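Local coordinates for B-agarase (Saccharophagus degradans, PDB 4BQ2), which hydrolyses agarose chains as an exo-beta-agarase of glycoside hydrolase family 50, acting on beta-linkages at the chain end, at residues A[130-142]-A[705-717]. Sequence-based numbering, arbitrary orientation.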
ATOM      1  N   ASN A 130      11.074   0.748  11.102  1.00 34.72           N
ATOM      2  CA  ASN A 130      10.211   1.010   9.940  1.00 33.41           C
ATOM      3  C   ASN A 130      10.759   0.466   8.621  1.00 32.26           C
ATOM      4  O   ASN A 130      10.168   0.708   7.558  1.00 29.91           O
ATOM      5  CB  ASN A 130       9.946   2.512   9.796  1.00 35.00           C
ATOM      6  CG  ASN A 130       9.033   3.042  10.881  1.00 37.13           C
ATOM      7  OD1 ASN A 130       8.422   2.266  11.626  1.00 36.19           O
ATOM      8  ND2 ASN A 130       8.936   4.365  10.981  1.00 39.11           N
ATOM      9  N   ASP A 131      11.885  -0.252   8.693  1.00 28.99           N
ATOM     10  CA  ASP A 131      12.441  -0.897   7.509  1.00 28.86           C
ATOM     11  C   ASP A 131      11.856  -2.301   7.341  1.00 28.06           C
ATOM     12  O   ASP A 131      12.348  -3.263   7.955  1.00 25.10           O
ATOM     13  CB  ASP A 131      13.976  -0.940   7.550  1.00 28.11           C
ATOM     14  CG  ASP A 131      14.556  -1.556   6.298  1.00 29.09           C
ATOM     15  OD1 ASP A 131      13.780  -1.739   5.332  1.00 25.86           O
ATOM     16  OD2 ASP A 131      15.763  -1.879   6.265  1.00 29.33           O
ATOM     17  N   LEU A 132      10.805  -2.413   6.513  1.00 25.70           N
ATOM     18  CA  LEU A 132      10.153  -3.709   6.267  1.00 26.07           C
ATOM     19  C   LEU A 132      10.907  -4.569   5.250  1.00 24.32           C
ATOM     20  O   LEU A 132      10.564  -5.698   5.044  1.00 24.46           O
ATOM     21  CB  LEU A 132       8.692  -3.515   5.805  1.00 25.22           C
ATOM     22  CG  LEU A 132       7.885  -2.607   6.764  1.00 26.45           C
ATOM     23  CD1 LEU A 132       6.438  -2.464   6.323  1.00 24.70           C
ATOM     24  CD2 LEU A 132       7.950  -3.127   8.193  1.00 24.19           C
ATOM     25  N   ASN A 133      11.909  -4.004   4.592  1.00 24.51           N
ATOM     26  CA  ASN A 133      12.656  -4.717   3.559  1.00 23.51           C
ATOM     27  C   ASN A 133      13.648  -5.720   4.108  1.00 24.93           C
ATOM     28  O   ASN A 133      13.962  -5.701   5.297  1.00 24.85           O
ATOM     29  CB  ASN A 133      13.441  -3.704   2.724  1.00 22.92           C
ATOM     30  CG  ASN A 133      12.546  -2.656   2.131  1.00 23.42           C
ATOM     31  OD1 ASN A 133      12.666  -1.452   2.437  1.00 27.37           O
ATOM     32  ND2 ASN A 133      11.622  -3.098   1.309  1.00 20.25           N
ATOM     33  N   LEU A 134      14.161  -6.575   3.219  1.00 24.43           N
ATOM     34  CA  LEU A 134      15.360  -7.345   3.515  1.00 23.92           C
ATOM     35  C   LEU A 134      16.585  -6.456   3.235  1.00 24.47           C
ATOM     36  O   LEU A 134      16.440  -5.331   2.717  1.00 24.68           O
ATOM     37  CB  LEU A 134      15.363  -8.624   2.684  1.00 23.40           C
ATOM     38  CG  LEU A 134      14.231  -9.560   3.135  1.00 24.95           C
ATOM     39  CD1 LEU A 134      13.733 -10.481   2.047  1.00 26.39           C
ATOM     40  CD2 LEU A 134      14.578 -10.348   4.391  1.00 26.15           C
ATOM     41  N   ALA A 135      17.775  -6.961   3.551  1.00 23.47           N
ATOM     42  CA  ALA A 135      19.004  -6.159   3.529  1.00 25.07           C
ATOM     43  C   ALA A 135      19.325  -5.600   2.146  1.00 24.67           C
ATOM     44  O   ALA A 135      19.923  -4.516   2.033  1.00 25.01           O
ATOM     45  CB  ALA A 135      20.184  -6.975   4.055  1.00 27.36           C
ATOM     46  N   SER A 136      18.914  -6.352   1.120  1.00 23.44           N
ATOM     47  CA  SER A 136      19.044  -6.008  -0.298  1.00 22.83           C
ATOM     48  C   SER A 136      18.313  -4.726  -0.717  1.00 23.09           C
ATOM     49  O   SER A 136      18.608  -4.153  -1.780  1.00 22.45           O
ATOM     50  CB  SER A 136      18.431  -7.136  -1.096  1.00 24.43           C
ATOM     51  OG  SER A 136      17.055  -7.265  -0.727  1.00 24.78           O
ATOM     52  N   GLY A 137      17.331  -4.304   0.085  1.00 24.82           N
ATOM     53  CA  GLY A 137      16.469  -3.187  -0.301  1.00 22.81           C
ATOM     54  C   GLY A 137      15.315  -3.609  -1.191  1.00 22.82           C
ATOM     55  O   GLY A 137      14.697  -2.760  -1.859  1.00 21.92           O
ATOM     56  N   LEU A 138      15.025  -4.908  -1.182  1.00 21.44           N
ATOM     57  CA  LEU A 138      13.838  -5.484  -1.798  1.00 20.79           C
ATOM     58  C   LEU A 138      12.868  -5.874  -0.678  1.00 23.26           C
ATOM     59  O   LEU A 138      13.316  -6.381   0.358  1.00 21.69           O
ATOM     60  CB  LEU A 138      14.233  -6.735  -2.572  1.00 21.45           C
ATOM     61  CG  LEU A 138      14.737  -6.500  -4.009  1.00 20.40           C
ATOM     62  CD1 LEU A 138      16.049  -5.742  -4.027  1.00 19.75           C
ATOM     63  CD2 LEU A 138      14.857  -7.843  -4.701  1.00 20.21           C
ATOM     64  N   ARG A 139      11.559  -5.626  -0.864  1.00 20.64           N
ATOM     65  CA  ARG A 139      10.568  -5.985   0.157  1.00 20.75           C
ATOM     66  C   ARG A 139      10.552  -7.491   0.351  1.00 21.59           C
ATOM     67  O   ARG A 139      10.361  -7.975   1.447  1.00 22.48           O
ATOM     68  CB  ARG A 139       9.144  -5.492  -0.210  1.00 21.15           C
ATOM     69  CG  ARG A 139       8.134  -5.679   0.935  1.00 20.84           C
ATOM     70  CD  ARG A 139       8.625  -4.982   2.211  1.00 20.07           C
ATOM     71  NE  ARG A 139       9.000  -3.580   1.951  1.00 20.24           N
ATOM     72  CZ  ARG A 139       8.206  -2.527   2.114  1.00 21.06           C
ATOM     73  NH1 ARG A 139       6.963  -2.675   2.590  1.00 20.06           N
ATOM     74  NH2 ARG A 139       8.667  -1.311   1.832  1.00 20.60           N
ATOM     75  N   SER A 140      10.750  -8.224  -0.739  1.00 20.59           N
ATOM     76  CA  SER A 140      10.999  -9.645  -0.671  1.00 21.28           C
ATOM     77  C   SER A 140      12.022  -9.970  -1.741  1.00 22.32           C
ATOM     78  O   SER A 140      12.073  -9.334  -2.825  1.00 21.17           O
ATOM     79  CB  SER A 140       9.719 -10.455  -0.886  1.00 22.16           C
ATOM     80  OG  SER A 140       9.807 -11.701  -0.214  1.00 25.60           O
ATOM     81  N   ASN A 141      12.837 -10.967  -1.424  1.00 21.90           N
ATOM     82  CA  ASN A 141      13.973 -11.329  -2.230  1.00 22.29           C
ATOM     83  C   ASN A 141      13.673 -12.438  -3.181  1.00 23.37           C
ATOM     84  O   ASN A 141      12.750 -13.235  -2.959  1.00 24.38           O
ATOM     85  CB  ASN A 141      15.141 -11.779  -1.306  1.00 23.02           C
ATOM     86  CG  ASN A 141      16.009 -10.622  -0.857  1.00 24.04           C
ATOM     87  OD1 ASN A 141      15.909  -9.512  -1.391  1.00 26.17           O
ATOM     88  ND2 ASN A 141      16.865 -10.860   0.138  1.00 23.89           N
ATOM     89  N   PRO A 142      14.516 -12.562  -4.225  1.00 23.89           N
ATOM     90  CA  PRO A 142      14.478 -13.815  -4.962  1.00 24.68           C
ATOM     91  C   PRO A 142      14.874 -14.923  -3.994  1.00 23.00           C
ATOM     92  O   PRO A 142      15.508 -14.637  -2.982  1.00 22.94           O
ATOM     93  CB  PRO A 142      15.543 -13.629  -6.067  1.00 24.42           C
ATOM     94  CG  PRO A 142      16.360 -12.459  -5.654  1.00 24.35           C
ATOM     95  CD  PRO A 142      15.538 -11.619  -4.717  1.00 24.03           C
ATOM     96  N   PRO A 705       9.515  -1.216  -9.680  1.00 18.91           N
ATOM     97  CA  PRO A 705      10.766  -1.843 -10.119  1.00 18.81           C
ATOM     98  C   PRO A 705      11.013  -3.192  -9.444  1.00 18.52           C
ATOM     99  O   PRO A 705      10.695  -3.371  -8.277  1.00 18.33           O
ATOM    100  CB  PRO A 705      11.819  -0.838  -9.690  1.00 18.60           C
ATOM    101  CG  PRO A 705      11.112   0.494  -9.782  1.00 19.57           C
ATOM    102  CD  PRO A 705       9.722   0.201  -9.296  1.00 19.88           C
ATOM    103  N   LEU A 706      11.539  -4.147 -10.202  1.00 19.45           N
ATOM    104  CA  LEU A 706      11.854  -5.479  -9.692  1.00 21.14           C
ATOM    105  C   LEU A 706      12.738  -5.448  -8.429  1.00 20.56           C
ATOM    106  O   LEU A 706      12.576  -6.258  -7.518  1.00 21.84           O
ATOM    107  CB  LEU A 706      12.568  -6.269 -10.797  1.00 22.71           C
ATOM    108  CG  LEU A 706      12.907  -7.735 -10.515  1.00 24.30           C
ATOM    109  CD1 LEU A 706      11.686  -8.630 -10.559  1.00 25.28           C
ATOM    110  CD2 LEU A 706      13.924  -8.226 -11.523  1.00 24.75           C
ATOM    111  N   THR A 707      13.664  -4.504  -8.402  1.00 19.76           N
ATOM    112  CA  THR A 707      14.629  -4.365  -7.325  1.00 19.90           C
ATOM    113  C   THR A 707      14.247  -3.275  -6.345  1.00 19.57           C
ATOM    114  O   THR A 707      15.101  -2.781  -5.589  1.00 20.61           O
ATOM    115  CB  THR A 707      16.037  -4.076  -7.882  1.00 19.62           C
ATOM    116  OG1 THR A 707      15.989  -2.961  -8.796  1.00 20.46           O
ATOM    117  CG2 THR A 707      16.554  -5.331  -8.587  1.00 18.37           C
ATOM    118  N   GLY A 708      12.963  -2.936  -6.319  1.00 21.17           N
ATOM    119  CA  GLY A 708      12.463  -1.934  -5.380  1.00 21.02           C
ATOM    120  C   GLY A 708      12.393  -0.496  -5.863  1.00 20.42           C
ATOM    121  O   GLY A 708      13.333   0.030  -6.447  1.00 19.71           O
ATOM    122  N   ARG A 709      11.274   0.176  -5.590  1.00 20.33           N
ATOM    123  CA  ARG A 709      11.227   1.616  -5.852  1.00 19.54           C
ATOM    124  C   ARG A 709      12.215   2.284  -4.892  1.00 20.33           C
ATOM    125  O   ARG A 709      12.405   1.822  -3.772  1.00 20.82           O
ATOM    126  CB  ARG A 709       9.806   2.185  -5.691  1.00 19.64           C
ATOM    127  CG  ARG A 709       9.281   2.191  -4.249  1.00 20.01           C
ATOM    128  CD  ARG A 709       7.830   2.690  -4.187  1.00 20.47           C
ATOM    129  NE  ARG A 709       7.306   2.668  -2.822  1.00 20.02           N
ATOM    130  CZ  ARG A 709       6.152   3.217  -2.450  1.00 21.00           C
ATOM    131  NH1 ARG A 709       5.364   3.786  -3.375  1.00 19.02           N
ATOM    132  NH2 ARG A 709       5.787   3.176  -1.165  1.00 20.44           N
ATOM    133  N   ALA A 710      12.880   3.328  -5.364  1.00 19.12           N
ATOM    134  CA  ALA A 710      13.914   4.029  -4.584  1.00 20.98           C
ATOM    135  C   ALA A 710      13.447   4.461  -3.167  1.00 21.70           C
ATOM    136  O   ALA A 710      14.206   4.384  -2.187  1.00 20.16           O
ATOM    137  CB  ALA A 710      14.443   5.222  -5.398  1.00 19.84           C
ATOM    138  N   TYR A 711      12.191   4.893  -3.039  1.00 20.23           N
ATOM    139  CA  TYR A 711      11.690   5.383  -1.757  1.00 20.36           C
ATOM    140  C   TYR A 711      11.781   4.359  -0.622  1.00 20.04           C
ATOM    141  O   TYR A 711      12.227   4.694   0.454  1.00 20.64           O
ATOM    142  CB  TYR A 711      10.234   5.859  -1.916  1.00 22.41           C
ATOM    143  CG  TYR A 711       9.560   6.461  -0.677  1.00 22.97           C
ATOM    144  CD1 TYR A 711      10.201   7.447   0.097  1.00 24.76           C
ATOM    145  CD2 TYR A 711       8.245   6.107  -0.350  1.00 23.58           C
ATOM    146  CE1 TYR A 711       9.553   8.052   1.169  1.00 24.78           C
ATOM    147  CE2 TYR A 711       7.588   6.692   0.724  1.00 25.26           C
ATOM    148  CZ  TYR A 711       8.244   7.649   1.486  1.00 26.42           C
ATOM    149  OH  TYR A 711       7.588   8.204   2.564  1.00 24.72           O
ATOM    150  N   ASP A 712      11.361   3.118  -0.847  1.00 19.69           N
ATOM    151  CA  ASP A 712      11.247   2.215   0.291  1.00 20.02           C
ATOM    152  C   ASP A 712      11.341   0.730  -0.036  1.00 19.83           C
ATOM    153  O   ASP A 712      11.018  -0.106   0.824  1.00 18.75           O
ATOM    154  CB  ASP A 712       9.913   2.506   1.007  1.00 20.07           C
ATOM    155  CG  ASP A 712       8.726   2.030   0.204  1.00 21.33           C
ATOM    156  OD1 ASP A 712       8.940   1.617  -0.978  1.00 18.01           O
ATOM    157  OD2 ASP A 712       7.595   2.044   0.763  1.00 22.02           O
ATOM    158  N   GLY A 713      11.698   0.397  -1.288  1.00 20.80           N
ATOM    159  CA  GLY A 713      11.946  -0.993  -1.692  1.00 19.71           C
ATOM    160  C   GLY A 713      10.726  -1.823  -2.071  1.00 20.95           C
ATOM    161  O   GLY A 713      10.857  -3.008  -2.390  1.00 18.48           O
ATOM    162  N   GLU A 714       9.524  -1.247  -2.026  1.00 19.24           N
ATOM    163  CA  GLU A 714       8.377  -1.993  -2.567  1.00 20.37           C
ATOM    164  C   GLU A 714       8.717  -2.396  -4.016  1.00 21.88           C
ATOM    165  O   GLU A 714       9.151  -1.545  -4.829  1.00 20.65           O
ATOM    166  CB  GLU A 714       7.079  -1.164  -2.542  1.00 20.62           C
ATOM    167  CG  GLU A 714       6.501  -0.928  -1.139  1.00 19.02           C
ATOM    168  CD  GLU A 714       5.180  -0.177  -1.165  1.00 20.72           C
ATOM    169  OE1 GLU A 714       4.620   0.043  -2.276  1.00 19.81           O
ATOM    170  OE2 GLU A 714       4.678   0.178  -0.066  1.00 19.83           O
ATOM    171  N   ASN A 715       8.498  -3.673  -4.322  1.00 21.92           N
ATOM    172  CA  ASN A 715       8.907  -4.291  -5.580  1.00 21.52           C
ATOM    173  C   ASN A 715       7.798  -5.153  -6.140  1.00 21.49           C
ATOM    174  O   ASN A 715       8.019  -6.311  -6.499  1.00 21.52           O
ATOM    175  CB  ASN A 715      10.225  -5.113  -5.393  1.00 21.76           C
ATOM    176  CG  ASN A 715      10.094  -6.267  -4.383  1.00 22.97           C
ATOM    177  OD1 ASN A 715       9.175  -6.300  -3.552  1.00 22.47           O
ATOM    178  ND2 ASN A 715      11.012  -7.237  -4.475  1.00 20.66           N
ATOM    179  N   TYR A 716       6.587  -4.593  -6.205  1.00 19.57           N
ATOM    180  CA  TYR A 716       5.378  -5.374  -6.421  1.00 17.96           C
ATOM    181  C   TYR A 716       4.826  -5.443  -7.850  1.00 17.22           C
ATOM    182  O   TYR A 716       4.946  -4.487  -8.618  1.00 18.41           O
ATOM    183  CB  TYR A 716       4.245  -4.743  -5.566  1.00 18.81           C
ATOM    184  CG  TYR A 716       4.463  -4.594  -4.067  1.00 19.64           C
ATOM    185  CD1 TYR A 716       5.328  -5.447  -3.356  1.00 19.75           C
ATOM    186  CD2 TYR A 716       3.735  -3.640  -3.339  1.00 20.76           C
ATOM    187  CE1 TYR A 716       5.506  -5.319  -1.992  1.00 19.25           C
ATOM    188  CE2 TYR A 716       3.877  -3.520  -1.960  1.00 19.57           C
ATOM    189  CZ  TYR A 716       4.750  -4.357  -1.285  1.00 21.63           C
ATOM    190  OH  TYR A 716       4.891  -4.242   0.093  1.00 20.57           O
ATOM    191  N   ASN A 717       4.106  -6.524  -8.151  1.00 17.34           N
ATOM    192  CA  ASN A 717       3.337  -6.641  -9.392  1.00 17.48           C
ATOM    193  C   ASN A 717       1.985  -5.998  -9.217  1.00 17.35           C
ATOM    194  O   ASN A 717       0.986  -6.681  -9.120  1.00 17.05           O
ATOM    195  CB  ASN A 717       3.181  -8.110  -9.834  1.00 18.86           C
ATOM    196  CG  ASN A 717       2.251  -8.271 -11.046  1.00 18.91           C
ATOM    197  OD1 ASN A 717       2.186  -7.390 -11.960  1.00 21.69           O
ATOM    198  ND2 ASN A 717       1.497  -9.338 -11.047  1.00 15.19           N
TER
HETATM  199  O   HOH W   1       5.457  -0.047   2.506  1.00 24.22           O
HETATM  200  O   HOH W   2       7.796   1.304   3.476  1.00 29.87           O
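Arg139 reaches across to 705-717 with both its backbone and its side chain. Its N donates to Gly713 O at 3.1 Å, while NH2, at the far end of the side chain, bonds Asp712 O at 2.8 Å. That carbonyl oxygen lies in the guanidinium plane, yet the nitrogen approaches it 41° above the carbonyl plane. Arg139 CG stands anti to the backbone N (chi1 -172°), and the bends at chi2 and chi3 then swing the guanidinium round towards Asp712. CG of Glu714 covers one face of the guanidinium, and the phenol oxygen of Tyr716 approaches obliquely, with OH 3.6 Å from Arg139 NH1.

Further along, the Asn715 amide turns its ND2 to Ser140 O at 2.9 Å, nearly in the amide plane. Its OD1, buried and without a polar partner in the model, rests 3.4 Å from Arg139 CB. Leu138 lays CD1 against Thr707 O at 3.5 Å and crosses the Asn715 side chain at about a right angle. Gly713 brings its CA to 3.3 Å from Gly137 O, an approach that leaves no room for a side chain.

Behind this shell, Arg709 grips the Asp712 carboxylate side-on through NE and NH2, and Glu714 N closes an Asx turn onto Asp712 OD1 from the opposite face. One water links Arg139 NH1 to Glu714 OE2; another links Arg139 NH2 to Asp712 OD2, and the direct salt bridge between those two atoms is long. Arg341 ties the two loops together from outside, bonding both Ser136 O and Thr707 O.

Arg139 and Arg709 thus lie in one charged network with Asp712 and Glu714, Arg139 joined to it largely through water, and the charges probably largely offset one another where the loop of the CBM-like domain meets the one following strand 693-699.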